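Local structure of glycosyl hydrolase family 62 protein (Coprinopsis cinerea, 5B6T) at residues A[138-143]-A[158-163]. The protein probably removes alpha-L-arabinofuranosyl side groups from arabinoxylan, as an alpha-L-arabinofuranosidase of glycoside hydrolase family 62. Residues are numbered along the deposited sequence; the frame is centred on the assembly and turned at random.
Sequences NGHWVD and SDDNGH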
loop_
_atom_site.group_PDB
_atom_site.type_symbol
_atom_site.label_atom_id
_atom_site.label_comp_id
_atom_site.label_asym_id
_atom_site.label_seq_id
_atom_site.Cartn_x
_atom_site.Cartn_y
_atom_site.Cartn_z
ATOM N N ASN A 138 22.198 -1.765 1.739
ATOM C CA ASN A 138 21.675 -2.798 2.675
ATOM C C ASN A 138 20.218 -2.525 2.993
ATOM O O ASN A 138 19.769 -2.601 4.123
ATOM C CB ASN A 138 22.535 -3.160 3.922
ATOM C CG ASN A 138 22.825 -1.989 4.730
ATOM O OD1 ASN A 138 22.315 -0.915 4.418
ATOM N ND2 ASN A 138 23.701 -2.124 5.723
ATOM N N GLY A 139 19.478 -2.230 1.938
ATOM C CA GLY A 139 18.012 -2.167 2.011
ATOM C C GLY A 139 17.328 -3.527 1.865
ATOM O O GLY A 139 17.892 -4.603 2.108
ATOM N N HIS A 140 16.065 -3.459 1.445
ATOM C CA HIS A 140 15.165 -4.604 1.337
ATOM C C HIS A 140 14.235 -4.350 0.178
ATOM O O HIS A 140 13.793 -3.228 0.006
ATOM C CB HIS A 140 14.329 -4.723 2.607
ATOM C CG HIS A 140 15.165 -4.902 3.824
ATOM N ND1 HIS A 140 15.599 -6.143 4.235
ATOM C CD2 HIS A 140 15.687 -4.002 4.689
ATOM C CE1 HIS A 140 16.378 -5.993 5.297
ATOM N NE2 HIS A 140 16.411 -4.711 5.615
ATOM N N TRP A 141 13.992 -5.365 -0.636
ATOM C CA TRP A 141 13.127 -5.269 -1.788
ATOM C C TRP A 141 11.676 -5.467 -1.349
ATOM O O TRP A 141 11.261 -6.597 -1.008
ATOM C CB TRP A 141 13.554 -6.299 -2.814
ATOM C CG TRP A 141 12.856 -6.195 -4.112
ATOM C CD1 TRP A 141 12.325 -5.081 -4.692
ATOM C CD2 TRP A 141 12.719 -7.235 -5.067
ATOM N NE1 TRP A 141 11.819 -5.373 -5.925
ATOM C CE2 TRP A 141 12.039 -6.700 -6.182
ATOM C CE3 TRP A 141 13.072 -8.586 -5.081
ATOM C CZ2 TRP A 141 11.721 -7.471 -7.289
ATOM C CZ3 TRP A 141 12.748 -9.344 -6.185
ATOM C CH2 TRP A 141 12.092 -8.785 -7.278
ATOM N N VAL A 142 10.906 -4.367 -1.363
ATOM C CA VAL A 142 9.622 -4.330 -0.701
ATOM C C VAL A 142 8.573 -3.550 -1.485
ATOM O O VAL A 142 8.886 -2.801 -2.385
ATOM C CB VAL A 142 9.736 -3.740 0.740
ATOM C CG1 VAL A 142 10.642 -4.633 1.585
ATOM C CG2 VAL A 142 10.159 -2.267 0.771
ATOM N N ASP A 143 7.316 -3.781 -1.092
ATOM C CA ASP A 143 6.174 -2.909 -1.422
ATOM C C ASP A 143 5.861 -2.877 -2.909
ATOM O O ASP A 143 6.050 -1.862 -3.608
ATOM C CB ASP A 143 6.371 -1.516 -0.794
ATOM C CG ASP A 143 6.532 -1.594 0.705
ATOM O OD1 ASP A 143 6.083 -2.597 1.296
ATOM O OD2 ASP A 143 7.071 -0.653 1.327
ATOM N N SER A 158 10.165 -0.885 -4.225
ATOM C CA SER A 158 11.141 -0.086 -3.517
ATOM C C SER A 158 12.289 -0.916 -2.954
ATOM O O SER A 158 12.195 -2.124 -2.853
ATOM C CB SER A 158 10.430 0.628 -2.356
ATOM O OG SER A 158 9.491 1.533 -2.859
ATOM N N ASP A 159 13.389 -0.246 -2.564
ATOM C CA ASP A 159 14.489 -0.964 -1.954
ATOM C C ASP A 159 14.896 -0.477 -0.568
ATOM O O ASP A 159 15.936 -0.887 -0.068
ATOM C CB ASP A 159 15.710 -1.009 -2.886
ATOM C CG ASP A 159 16.243 0.357 -3.252
ATOM O OD1 ASP A 159 15.765 1.387 -2.726
ATOM O OD2 ASP A 159 17.219 0.382 -4.041
ATOM N N ASP A 160 14.104 0.396 0.047
ATOM C CA ASP A 160 14.498 1.034 1.311
ATOM C C ASP A 160 15.862 1.721 1.194
ATOM O O ASP A 160 16.558 1.898 2.200
ATOM C CB ASP A 160 14.561 -0.003 2.447
ATOM C CG ASP A 160 13.205 -0.417 2.964
ATOM O OD1 ASP A 160 12.199 0.320 2.681
ATOM O OD2 ASP A 160 13.144 -1.458 3.693
ATOM N N ASN A 161 16.229 2.095 -0.023
ATOM C CA ASN A 161 17.514 2.748 -0.282
ATOM C C ASN A 161 17.381 3.905 -1.232
ATOM O O ASN A 161 18.364 4.324 -1.845
ATOM C CB ASN A 161 18.565 1.767 -0.826
ATOM C CG ASN A 161 19.983 2.256 -0.572
ATOM O OD1 ASN A 161 20.278 2.843 0.470
ATOM N ND2 ASN A 161 20.876 2.011 -1.548
ATOM N N GLY A 162 16.172 4.454 -1.325
ATOM C CA GLY A 162 15.995 5.662 -2.093
ATOM C C GLY A 162 15.737 5.466 -3.568
ATOM O O GLY A 162 15.839 6.441 -4.319
ATOM N N HIS A 163 15.361 4.250 -4.001
ATOM C CA HIS A 163 15.008 4.022 -5.397
ATOM C C HIS A 163 13.613 3.478 -5.484
ATOM O O HIS A 163 13.232 2.630 -4.692
ATOM C CB HIS A 163 15.961 3.031 -6.067
ATOM C CG HIS A 163 17.397 3.394 -5.883
ATOM N ND1 HIS A 163 18.209 2.760 -4.970
ATOM C CD2 HIS A 163 18.158 4.345 -6.470
ATOM C CE1 HIS A 163 19.395 3.348 -4.957
ATOM N NE2 HIS A 163 19.396 4.294 -5.883
HETATM O O HOH W 1 20.855 0.986 2.440
HETATM O O HOH W 2 6.870 0.798 -3.194
#
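Val-142 and Ser-158 form an antiparallel hydrogen-bonded pair where strands 142-148 and 152-158 lie side by side. Ser-158 N gives its hydrogen to Val-142 O at 2.9 Å, and Val-142 N returns a bond of 3.0 Å to Ser-158 O; both are close to straight. Past this pair the ladder gives way to a looser bond. His-140 N reaches Asp-159 O from above the carbonyl plane, bent to 146° at the hydrogen. Gly-139 CA lies 3.2 Å from the same oxygen, a CA-H...O contact.

Asp-160 turns its carboxylate back over segment 138-143. With CG anti to its carbonyl carbon (chi1 -76°), OD2 comes to the ring edge of His-140, 3.7 Å from CD2, and OD1 touches Val-142 CG2 at 3.8 Å. On the indole of Trp-141, CD1 meets Ser-158 O in the ring plane, while NE1 bonds to Ser-157. Water 2 joins Asp-143 O to Ser-158 OG, and water 1 joins the side-chain oxygens of Asn-138 and Asn-161.

Behind this layer, Asp-159 ties the turn to strand 163-170. Its OD1 accepts Asn-161 N, making an Asx turn, and His-163 N from the opposite face of the carboxylate. OD2 takes His-163 ND1 at 2.7 Å on its syn lone pair. Tyr-165 OH is a second partner of OD2. An alanine here would probably leave the N-H groups of Asn-161 and His-163, the imidazole and Tyr-165 OH without this partner, and the turn that carries Asp-160 freer to move.

Asp-160 lies close to Glu-195, and Asp-143 OD2 is 5.4 Å from Asp-160 OD1. A lead ion lies about 4 Å from the side chain of Asp-160. Residues 142-143 begin the first strand of a four-stranded blade, consistent with the five-bladed beta-propeller of the family. Acidic side chains meet here, consistent with a cation lying nearby.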